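Local atomic coordinates of surface glycoprotein (Trypanosoma brucei, PDB entry 5KLH), a protein that probably acts as a sensor on the surface of insect-stage trypanosomes, this bilobed piece being the ectodomain of a longer membrane-anchored protein. Residues Ser19-Lys24 / Glu205-Ile210; Val75-Asn78 / Pro84-Arg87; Ala162-Asp165 / Glu169-Glu172; Thr174-Gln177 / Ser182-His185. One frame throughout, in Å; residues are numbered along the deposited sequence.

Contact 1. Residues Ser19-Lys24 / Glu205-Ile210; sequences SAFDPK and EGDPFI
The ring of Phe21 is held between two prolines. Pro208, the first residue of helix 208-215 and directly after its N-cap Asp207, covers one face, and Pro23, two residues further along its own chain, puts its N over the opposite face. The cross-segment half is a CH-pi contact: Pro208 CD stands 3.4 Å from the centroid of the Phe21 ring, only 11° off the ring normal, and the two side chains cross at about a right angle. Phe21 is the first residue to leave helix 12-20. With its CG anti to the backbone N (chi1 -180°), the ring reaches toward the N-terminal end of helix 208-215.

Beside the ring lies Asp207, its carboxylate plane turned 74° from the plane of the ring. The ring meets two oxygens obliquely: Phe21 CD1 is 3.6 Å from Gly206 O, and Phe21 CZ is 3.3 Å from Asp207 OD1. The carboxylate is buried but well satisfied. OD1 takes Val56 N and OD2 is bonded to Ser55 OG, both on strand 51-63, so the cap also ties the helix to the sheet. No hydrogen bond crosses between the two segments; the join is made by packing. The cap itself is closed by Phe209 N, which donates to Asp207 OD2 over 2.8 Å, arriving on the anti side of the carboxylate.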
loop_
_atom_site.group_PDB
_atom_site.type_symbol
_atom_site.label_atom_id
_atom_site.label_comp_id
_atom_site.label_asym_id
_atom_site.label_seq_id
_atom_site.Cartn_x
_atom_site.Cartn_y
_atom_site.Cartn_z
ATOM N N SER A 19 17.715 6.047 12.244
ATOM C CA SER A 19 18.820 6.942 12.582
ATOM C C SER A 19 18.976 8.086 11.595
ATOM O O SER A 19 19.325 9.204 11.979
ATOM C CB SER A 19 20.127 6.161 12.652
ATOM O OG SER A 19 20.040 5.166 13.650
ATOM N N ALA A 20 18.735 7.794 10.323
ATOM C CA ALA A 20 18.860 8.788 9.259
ATOM C C ALA A 20 17.663 9.737 9.141
ATOM O O ALA A 20 17.768 10.772 8.485
ATOM C CB ALA A 20 19.081 8.091 7.936
ATOM N N PHE A 21 16.539 9.389 9.774
ATOM C CA PHE A 21 15.300 10.154 9.630
ATOM C C PHE A 21 15.416 11.527 10.281
ATOM O O PHE A 21 15.690 11.641 11.483
ATOM C CB PHE A 21 14.124 9.367 10.234
ATOM C CG PHE A 21 12.783 10.061 10.141
ATOM C CD1 PHE A 21 12.281 10.502 8.922
ATOM C CD2 PHE A 21 12.002 10.214 11.279
ATOM C CE1 PHE A 21 11.025 11.110 8.852
ATOM C CE2 PHE A 21 10.753 10.818 11.216
ATOM C CZ PHE A 21 10.267 11.273 10.009
ATOM N N ASP A 22 15.203 12.564 9.477
ATOM C CA ASP A 22 15.186 13.949 9.941
ATOM C C ASP A 22 13.806 14.550 9.687
ATOM O O ASP A 22 13.484 14.924 8.560
ATOM C CB ASP A 22 16.283 14.748 9.224
ATOM C CG ASP A 22 16.288 16.233 9.586
ATOM O OD1 ASP A 22 15.669 16.627 10.599
ATOM O OD2 ASP A 22 16.943 17.007 8.849
ATOM N N PRO A 23 12.976 14.625 10.735
ATOM C CA PRO A 23 11.604 15.119 10.597
ATOM C C PRO A 23 11.496 16.641 10.601
ATOM O O PRO A 23 10.423 17.169 10.329
ATOM C CB PRO A 23 10.907 14.532 11.831
ATOM C CG PRO A 23 11.994 14.493 12.852
ATOM C CD PRO A 23 13.232 14.099 12.087
ATOM N N LYS A 24 12.588 17.328 10.911
ATOM C CA LYS A 24 12.558 18.784 11.015
ATOM C C LYS A 24 12.012 19.496 9.775
ATOM O O LYS A 24 11.173 20.395 9.901
ATOM C CB LYS A 24 13.957 19.290 11.370
ATOM C CG LYS A 24 14.380 18.737 12.733
ATOM C CD LYS A 24 15.706 19.282 13.247
ATOM C CE LYS A 24 15.631 19.537 14.755
ATOM N NZ LYS A 24 14.951 18.419 15.478
ATOM N N GLU A 205 9.787 9.772 1.855
ATOM C CA GLU A 205 10.360 8.466 1.544
ATOM C C GLU A 205 11.128 7.841 2.692
ATOM O O GLU A 205 11.095 6.628 2.867
ATOM C CB GLU A 205 11.310 8.553 0.334
ATOM C CG GLU A 205 10.643 8.545 -0.996
ATOM C CD GLU A 205 11.637 8.360 -2.133
ATOM O OE1 GLU A 205 12.830 8.741 -1.982
ATOM O OE2 GLU A 205 11.211 7.870 -3.190
ATOM N N GLY A 206 11.868 8.654 3.439
ATOM C CA GLY A 206 12.682 8.104 4.509
ATOM C C GLY A 206 11.954 7.903 5.829
ATOM O O GLY A 206 12.591 7.597 6.845
ATOM N N ASP A 207 10.630 8.051 5.837
ATOM C CA ASP A 207 9.895 7.884 7.100
ATOM C C ASP A 207 10.015 6.475 7.650
ATOM O O ASP A 207 9.974 5.510 6.899
ATOM C CB ASP A 207 8.419 8.222 6.926
ATOM C CG ASP A 207 7.744 8.482 8.246
ATOM O OD1 ASP A 207 7.761 9.654 8.664
ATOM O OD2 ASP A 207 7.192 7.522 8.848
ATOM N N PRO A 208 10.136 6.341 8.979
ATOM C CA PRO A 208 10.216 4.994 9.547
ATOM C C PRO A 208 8.956 4.161 9.297
ATOM O O PRO A 208 9.018 2.932 9.320
ATOM C CB PRO A 208 10.403 5.272 11.042
ATOM C CG PRO A 208 11.174 6.564 11.067
ATOM C CD PRO A 208 10.503 7.376 9.965
ATOM N N PHE A 209 7.819 4.814 9.077
ATOM C CA PHE A 209 6.604 4.068 8.738
ATOM C C PHE A 209 6.827 3.265 7.447
ATOM O O PHE A 209 6.455 2.087 7.359
ATOM C CB PHE A 209 5.409 5.027 8.587
ATOM C CG PHE A 209 4.106 4.348 8.220
ATOM C CD1 PHE A 209 3.755 4.165 6.897
ATOM C CD2 PHE A 209 3.223 3.940 9.203
ATOM C CE1 PHE A 209 2.565 3.552 6.551
ATOM C CE2 PHE A 209 2.026 3.330 8.865
ATOM C CZ PHE A 209 1.698 3.139 7.534
ATOM N N ILE A 210 7.427 3.906 6.451
ATOM C CA ILE A 210 7.677 3.247 5.172
ATOM C C ILE A 210 8.786 2.202 5.338
ATOM O O ILE A 210 8.656 1.075 4.859
ATOM C CB ILE A 210 8.033 4.268 4.085
ATOM C CG1 ILE A 210 6.785 5.076 3.717
ATOM C CG2 ILE A 210 8.634 3.571 2.871
ATOM C CD1 ILE A 210 7.047 6.241 2.774
#

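Contact 2. Residues Val75-Asn78 / Pro84-Arg87; sequences VKVN and PFTR
Val77 N donates to Phe85 O over 2.8 Å, and this bond belongs to the last bridged pair before the turn of the antiparallel hairpin 72-79 / 85-100. Val75 and Arg87 form the next hydrogen-bonded pair, exchanging two bonds: Val75 N to Arg87 O at 2.8 Å and Arg87 N to Val75 O at 2.9 Å. Toward the turn the ladder slackens, and the return bond from Phe85 N to Val77 O is weak at 3.4 Å.

On the face that carries Val75, Val77, Phe85 and Arg87, the apolar contact is between Val77 and Phe85. The Phe85 CG lies between its own backbone N and carbonyl carbon (chi1 68°), which lays the ring alongside the valine. Val77 CG2 makes a CH-pi contact over one face of the Phe85 ring, offset toward the rim, 4.0 Å from its centroid, while Val77 CG1 touches Phe85 CE1 at 3.8 Å. The other face of the hairpin is lighter: Lys76 and Thr86 run side by side as a non-hydrogen-bonded pair, Lys76 CG 3.9 Å from Thr86 OG1.

Arg87 turns its guanidinium away from strand 72-79 to a salt bridge with Glu172 and a hydrogen bond with Gln177 O. Strand 31-33 pairs with the outer side of strand 72-79, and Leu158 and Leu160 of strand 145-164 pack against Val75, Val77 and Arg87.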
loop_
_atom_site.group_PDB
_atom_site.type_symbol
_atom_site.label_atom_id
_atom_site.label_comp_id
_atom_site.label_asym_id
_atom_site.label_seq_id
_atom_site.Cartn_x
_atom_site.Cartn_y
_atom_site.Cartn_z
ATOM N N VAL A 75 -7.024 14.156 -5.949
ATOM C CA VAL A 75 -6.342 14.763 -4.813
ATOM C C VAL A 75 -5.247 15.684 -5.332
ATOM O O VAL A 75 -4.259 15.228 -5.897
ATOM C CB VAL A 75 -5.751 13.693 -3.879
ATOM C CG1 VAL A 75 -5.079 14.338 -2.682
ATOM C CG2 VAL A 75 -6.853 12.747 -3.421
ATOM N N LYS A 76 -5.454 16.989 -5.174
ATOM C CA LYS A 76 -4.456 17.971 -5.572
ATOM C C LYS A 76 -3.587 18.347 -4.386
ATOM O O LYS A 76 -4.043 18.987 -3.433
ATOM C CB LYS A 76 -5.145 19.199 -6.174
ATOM C CG LYS A 76 -6.069 18.797 -7.315
ATOM C CD LYS A 76 -6.637 19.983 -8.078
ATOM C CE LYS A 76 -7.524 19.487 -9.216
ATOM N NZ LYS A 76 -8.006 20.582 -10.109
ATOM N N VAL A 77 -2.338 17.905 -4.436
ATOM C CA VAL A 77 -1.426 18.078 -3.320
ATOM C C VAL A 77 -0.730 19.424 -3.466
ATOM O O VAL A 77 -0.015 19.652 -4.436
ATOM C CB VAL A 77 -0.402 16.934 -3.282
ATOM C CG1 VAL A 77 0.524 17.069 -2.095
ATOM C CG2 VAL A 77 -1.128 15.600 -3.292
ATOM N N ASN A 78 -0.987 20.325 -2.527
ATOM C CA ASN A 78 -0.370 21.648 -2.534
ATOM C C ASN A 78 0.254 21.927 -1.166
ATOM O O ASN A 78 -0.295 22.671 -0.340
ATOM C CB ASN A 78 -1.396 22.721 -2.910
ATOM C CG ASN A 78 -0.748 24.054 -3.237
ATOM O OD1 ASN A 78 0.483 24.190 -3.197
ATOM N ND2 ASN A 78 -1.569 25.044 -3.571
ATOM N N PRO A 84 4.030 20.650 -6.449
ATOM C CA PRO A 84 2.641 20.200 -6.544
ATOM C C PRO A 84 2.453 19.010 -7.479
ATOM O O PRO A 84 3.133 18.879 -8.510
ATOM C CB PRO A 84 1.912 21.431 -7.085
ATOM C CG PRO A 84 2.750 22.583 -6.615
ATOM C CD PRO A 84 4.161 22.101 -6.677
ATOM N N PHE A 85 1.528 18.135 -7.099
ATOM C CA PHE A 85 1.158 17.026 -7.955
ATOM C C PHE A 85 -0.249 16.586 -7.649
ATOM O O PHE A 85 -0.790 16.897 -6.576
ATOM C CB PHE A 85 2.152 15.852 -7.826
ATOM C CG PHE A 85 2.134 15.146 -6.498
ATOM C CD1 PHE A 85 2.870 15.633 -5.430
ATOM C CD2 PHE A 85 1.431 13.963 -6.338
ATOM C CE1 PHE A 85 2.878 14.969 -4.206
ATOM C CE2 PHE A 85 1.438 13.293 -5.116
ATOM C CZ PHE A 85 2.155 13.797 -4.056
ATOM N N THR A 86 -0.843 15.878 -8.605
ATOM C CA THR A 86 -2.174 15.312 -8.438
ATOM C C THR A 86 -2.113 13.792 -8.404
ATOM O O THR A 86 -1.395 13.171 -9.185
ATOM C CB THR A 86 -3.120 15.751 -9.576
ATOM O OG1 THR A 86 -3.268 17.176 -9.548
ATOM C CG2 THR A 86 -4.505 15.115 -9.424
ATOM N N ARG A 87 -2.871 13.197 -7.494
ATOM C CA ARG A 87 -3.138 11.772 -7.568
ATOM C C ARG A 87 -4.615 11.568 -7.796
ATOM O O ARG A 87 -5.447 12.094 -7.036
ATOM C CB ARG A 87 -2.704 11.037 -6.297
ATOM C CG ARG A 87 -3.155 9.578 -6.275
ATOM C CD ARG A 87 -2.311 8.725 -7.223
ATOM N NE ARG A 87 -0.927 8.675 -6.766
ATOM C CZ ARG A 87 -0.452 7.763 -5.915
ATOM N NH1 ARG A 87 -1.238 6.795 -5.447
ATOM N NH2 ARG A 87 0.820 7.816 -5.539
#

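Contact 3. Residues Ala162-Asp165 / Glu169-Glu172; sequences AASD and EYRE
Ala163 and Arg171 pair tightly at the centre of a beta hairpin, strand 145-164 turning back into the short strand 170-172, whereas the turn end is laced with water. In the tight part Ala163 N donates to Arg171 O over 2.8 Å, and Arg171 N returns to Ala163 O at 2.9 Å. Close by, Ala162 CB packs on Tyr170 CB at 4.0 Å. The Tyr170 ring lies beside Ser164, its CE2 3.8 Å from Ser164 OG, and also meets Trp29 edge-to-face.

Toward the turn, Asp165 N still reaches Glu169 O, but from above the carbonyl plane. The Asp165 side chain closes the loop: its CG sits between the backbone N and carbonyl carbon (chi1 54°), bringing OD1 round to accept from Glu169 N and also from Lys167 N, the latter an Asx turn. Arg171, extended from CG to NE, lays one guanidinium face against the backbone of this aspartate, with Arg171 NH2 3.9 Å from Asp165 CA, while their charged ends stay apart.

Water does the rest. One molecule joins Ser164 OG to Glu169 O, and another donates firmly to Asp165 OD2 and only weakly to Glu169 OE1, between two carboxylates of probably like charge. A third donates to both Asp165 OD2, at 2.8 Å, and Tyr170 O, at 2.9 Å.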
loop_
_atom_site.group_PDB
_atom_site.type_symbol
_atom_site.label_atom_id
_atom_site.label_comp_id
_atom_site.label_asym_id
_atom_site.label_seq_id
_atom_site.Cartn_x
_atom_site.Cartn_y
_atom_site.Cartn_z
ATOM N N ALA A 162 6.427 11.582 -0.839
ATOM C CA ALA A 162 7.326 12.548 -1.478
ATOM C C ALA A 162 8.778 12.182 -1.227
ATOM O O ALA A 162 9.127 11.704 -0.150
ATOM C CB ALA A 162 7.052 13.962 -0.968
ATOM N N ALA A 163 9.615 12.432 -2.228
ATOM C CA ALA A 163 11.063 12.227 -2.167
ATOM C C ALA A 163 11.806 13.555 -2.246
ATOM O O ALA A 163 11.336 14.497 -2.889
ATOM C CB ALA A 163 11.512 11.335 -3.300
ATOM N N SER A 164 12.968 13.629 -1.613
ATOM C CA SER A 164 13.828 14.801 -1.788
ATOM C C SER A 164 14.179 15.012 -3.254
ATOM O O SER A 164 14.416 14.054 -3.988
ATOM C CB SER A 164 15.118 14.655 -0.983
ATOM O OG SER A 164 14.837 14.523 0.391
ATOM N N ASP A 165 14.209 16.267 -3.686
ATOM C CA ASP A 165 14.873 16.579 -4.943
ATOM C C ASP A 165 16.360 16.772 -4.614
ATOM O O ASP A 165 16.808 16.437 -3.510
ATOM C CB ASP A 165 14.256 17.808 -5.629
ATOM C CG ASP A 165 14.208 19.041 -4.731
ATOM O OD1 ASP A 165 14.897 19.067 -3.699
ATOM O OD2 ASP A 165 13.484 20.002 -5.080
ATOM N N GLU A 169 14.135 20.501 -1.281
ATOM C CA GLU A 169 12.686 20.395 -1.282
ATOM C C GLU A 169 12.279 18.982 -1.703
ATOM O O GLU A 169 13.098 18.051 -1.629
ATOM C CB GLU A 169 12.085 21.486 -2.173
ATOM C CG GLU A 169 12.439 22.876 -1.621
ATOM C CD GLU A 169 11.478 23.977 -2.041
ATOM O OE1 GLU A 169 11.172 24.075 -3.246
ATOM O OE2 GLU A 169 11.046 24.750 -1.151
ATOM N N TYR A 170 11.015 18.815 -2.086
ATOM C CA TYR A 170 10.442 17.488 -2.331
ATOM C C TYR A 170 9.595 17.453 -3.604
ATOM O O TYR A 170 9.177 18.499 -4.109
ATOM C CB TYR A 170 9.582 17.046 -1.132
ATOM C CG TYR A 170 10.331 16.991 0.178
ATOM C CD1 TYR A 170 10.481 18.129 0.958
ATOM C CD2 TYR A 170 10.893 15.803 0.627
ATOM C CE1 TYR A 170 11.167 18.090 2.146
ATOM C CE2 TYR A 170 11.583 15.749 1.816
ATOM C CZ TYR A 170 11.715 16.899 2.572
ATOM O OH TYR A 170 12.401 16.870 3.762
ATOM N N ARG A 171 9.364 16.239 -4.115
ATOM C CA ARG A 171 8.529 16.003 -5.296
ATOM C C ARG A 171 7.915 14.625 -5.116
ATOM O O ARG A 171 8.386 13.868 -4.263
ATOM C CB ARG A 171 9.355 16.071 -6.583
ATOM C CG ARG A 171 10.418 14.997 -6.623
ATOM C CD ARG A 171 11.331 15.157 -7.815
ATOM N NE ARG A 171 12.594 14.480 -7.558
ATOM C CZ ARG A 171 13.712 14.699 -8.239
ATOM N NH1 ARG A 171 13.729 15.576 -9.232
ATOM N NH2 ARG A 171 14.812 14.037 -7.920
ATOM N N GLU A 172 6.882 14.279 -5.887
ATOM C CA GLU A 172 6.306 12.954 -5.683
ATOM C C GLU A 172 7.349 11.880 -5.920
ATOM O O GLU A 172 8.121 11.941 -6.898
ATOM C CB GLU A 172 5.093 12.664 -6.574
ATOM C CG GLU A 172 4.419 11.358 -6.089
ATOM C CD GLU A 172 3.202 10.885 -6.867
ATOM O OE1 GLU A 172 2.906 11.398 -7.974
ATOM O OE2 GLU A 172 2.546 9.948 -6.351
HETATM O O HOH W 1 14.997 17.710 0.623
HETATM O O HOH W 2 10.911 19.659 -6.058
HETATM O O HOH W 3 13.654 22.764 -5.070
#

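Contact 4. Residues Thr174-Gln177 / Ser182-His185; sequences TQYQ and SFGH
Tyr176 drives the edge of its ring into the face of Phe183, a T-shaped stack with the planes at 81° and the centroids 4.9 Å apart. Tyr176 CE2 stands over the centre of the Phe183 ring, 3.6 Å above its plane, and Tyr176 CD2 lies 3.5 Å from Phe183 CG. At the Tyr176 edge, Phe183 CD1 lies in the plane of the tyrosine ring. With CG of each ring anti to its carbonyl carbon (chi1 -64° for Tyr176), the two side chains extend the same way, which brings the tyrosine edge over the phenylalanine.

One backbone bond ties the two loop pieces just beyond the rings: Gln177 N donates to Phe183 O over 2.9 Å. Phe183 has a positive phi and follows Ser182, which is preceded by a cis peptide, so the chain bends sharply here. Further along, Gln177 CB rests against the backbone at His185 N, 3.6 Å away, and touches His185 CB more loosely.

Both segments belong to the long loop between strands 170-172 and 189-191. The aromatic pair leans on helix 208-215: Tyr176 packs on Ile210 and bonds through OH to Arg214, while Phe183 touches Glu213 and Arg214. From the sheet, Arg87 of strand 85-100 reaches across to bond Gln177 O.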
loop_
_atom_site.group_PDB
_atom_site.type_symbol
_atom_site.label_atom_id
_atom_site.label_comp_id
_atom_site.label_asym_id
_atom_site.label_seq_id
_atom_site.Cartn_x
_atom_site.Cartn_y
_atom_site.Cartn_z
ATOM N N THR A 174 9.109 8.590 -7.037
ATOM C CA THR A 174 9.127 7.704 -8.184
ATOM C C THR A 174 8.915 6.256 -7.760
ATOM O O THR A 174 8.147 5.515 -8.375
ATOM C CB THR A 174 10.470 7.810 -8.934
ATOM O OG1 THR A 174 10.649 9.153 -9.396
ATOM C CG2 THR A 174 10.499 6.861 -10.104
ATOM N N GLN A 175 9.584 5.859 -6.685
ATOM C CA GLN A 175 9.611 4.459 -6.304
ATOM C C GLN A 175 8.388 4.064 -5.471
ATOM O O GLN A 175 7.862 2.954 -5.596
ATOM C CB GLN A 175 10.888 4.152 -5.531
ATOM C CG GLN A 175 11.143 2.666 -5.367
ATOM C CD GLN A 175 11.184 1.962 -6.707
ATOM O OE1 GLN A 175 12.046 2.239 -7.527
ATOM N NE2 GLN A 175 10.225 1.064 -6.949
ATOM N N TYR A 176 7.919 4.966 -4.625
ATOM C CA TYR A 176 6.801 4.617 -3.751
ATOM C C TYR A 176 5.522 5.295 -4.197
ATOM O O TYR A 176 5.405 6.520 -4.101
ATOM C CB TYR A 176 7.120 5.003 -2.302
ATOM C CG TYR A 176 8.276 4.243 -1.700
ATOM C CD1 TYR A 176 9.584 4.714 -1.815
ATOM C CD2 TYR A 176 8.064 3.050 -1.026
ATOM C CE1 TYR A 176 10.635 4.005 -1.266
ATOM C CE2 TYR A 176 9.113 2.340 -0.481
ATOM C CZ TYR A 176 10.388 2.830 -0.598
ATOM O OH TYR A 176 11.438 2.130 -0.064
ATOM N N GLN A 177 4.556 4.510 -4.677
ATOM C CA GLN A 177 3.270 5.055 -5.092
ATOM C C GLN A 177 2.288 4.977 -3.929
ATOM O O GLN A 177 1.169 5.466 -4.013
ATOM C CB GLN A 177 2.721 4.314 -6.315
ATOM C CG GLN A 177 3.432 4.644 -7.649
ATOM C CD GLN A 177 4.349 3.528 -8.126
ATOM O OE1 GLN A 177 4.669 2.610 -7.376
ATOM N NE2 GLN A 177 4.767 3.598 -9.385
ATOM N N SER A 182 2.543 -3.272 -0.588
ATOM C CA SER A 182 3.838 -3.315 -1.278
ATOM C C SER A 182 4.154 -2.092 -2.144
ATOM O O SER A 182 4.882 -2.209 -3.136
ATOM C CB SER A 182 3.902 -4.579 -2.144
ATOM O OG SER A 182 2.686 -4.748 -2.865
ATOM N N PHE A 183 3.606 -0.936 -1.768
ATOM C CA PHE A 183 4.008 0.366 -2.309
ATOM C C PHE A 183 3.543 0.680 -3.731
ATOM O O PHE A 183 3.983 1.668 -4.305
ATOM C CB PHE A 183 5.537 0.520 -2.239
ATOM C CG PHE A 183 6.110 0.142 -0.898
ATOM C CD1 PHE A 183 5.692 0.795 0.246
ATOM C CD2 PHE A 183 7.026 -0.889 -0.781
ATOM C CE1 PHE A 183 6.195 0.445 1.479
ATOM C CE2 PHE A 183 7.539 -1.248 0.450
ATOM C CZ PHE A 183 7.113 -0.587 1.589
ATOM N N GLY A 184 2.632 -0.124 -4.269
ATOM C CA GLY A 184 2.006 0.173 -5.548
ATOM C C GLY A 184 0.848 1.142 -5.420
ATOM O O GLY A 184 0.414 1.464 -4.303
ATOM N N HIS A 185 0.317 1.597 -6.553
ATOM C CA HIS A 185 -0.657 2.685 -6.496
ATOM C C HIS A 185 -1.971 2.258 -5.848
ATOM O O HIS A 185 -2.710 3.109 -5.329
ATOM C CB HIS A 185 -0.899 3.279 -7.905
ATOM C CG HIS A 185 -1.670 2.395 -8.830
ATOM N ND1 HIS A 185 -1.133 1.253 -9.393
ATOM C CD2 HIS A 185 -2.921 2.508 -9.342
ATOM C CE1 HIS A 185 -2.028 0.688 -10.180
ATOM N NE2 HIS A 185 -3.123 1.432 -10.173
#

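How the contacts relate
All four contacts lie in the lobe that holds both chain ends. Contact 1 encloses the others along the chain, bringing helix 12-20 to helix 208-215; within that span contacts 2, 3 and 4 follow in series. Contacts 2 and 3 are hairpins of one mixed sheet, about 13 Å apart between centres, through neighbouring strands 85-100 and 145-164. Arg87 draws three contacts together, reaching Glu172 of contact 3 and Gln177 of contact 4. Contact 1 meets contact 3 through Glu205 and Ala162, and contact 4 where Ile210 packs on Tyr176. The near ends of these strands, the terminal helices and the 174-185 loop thus pack into one of the two lobes, while strands 85-100 and 145-164 run on toward the other.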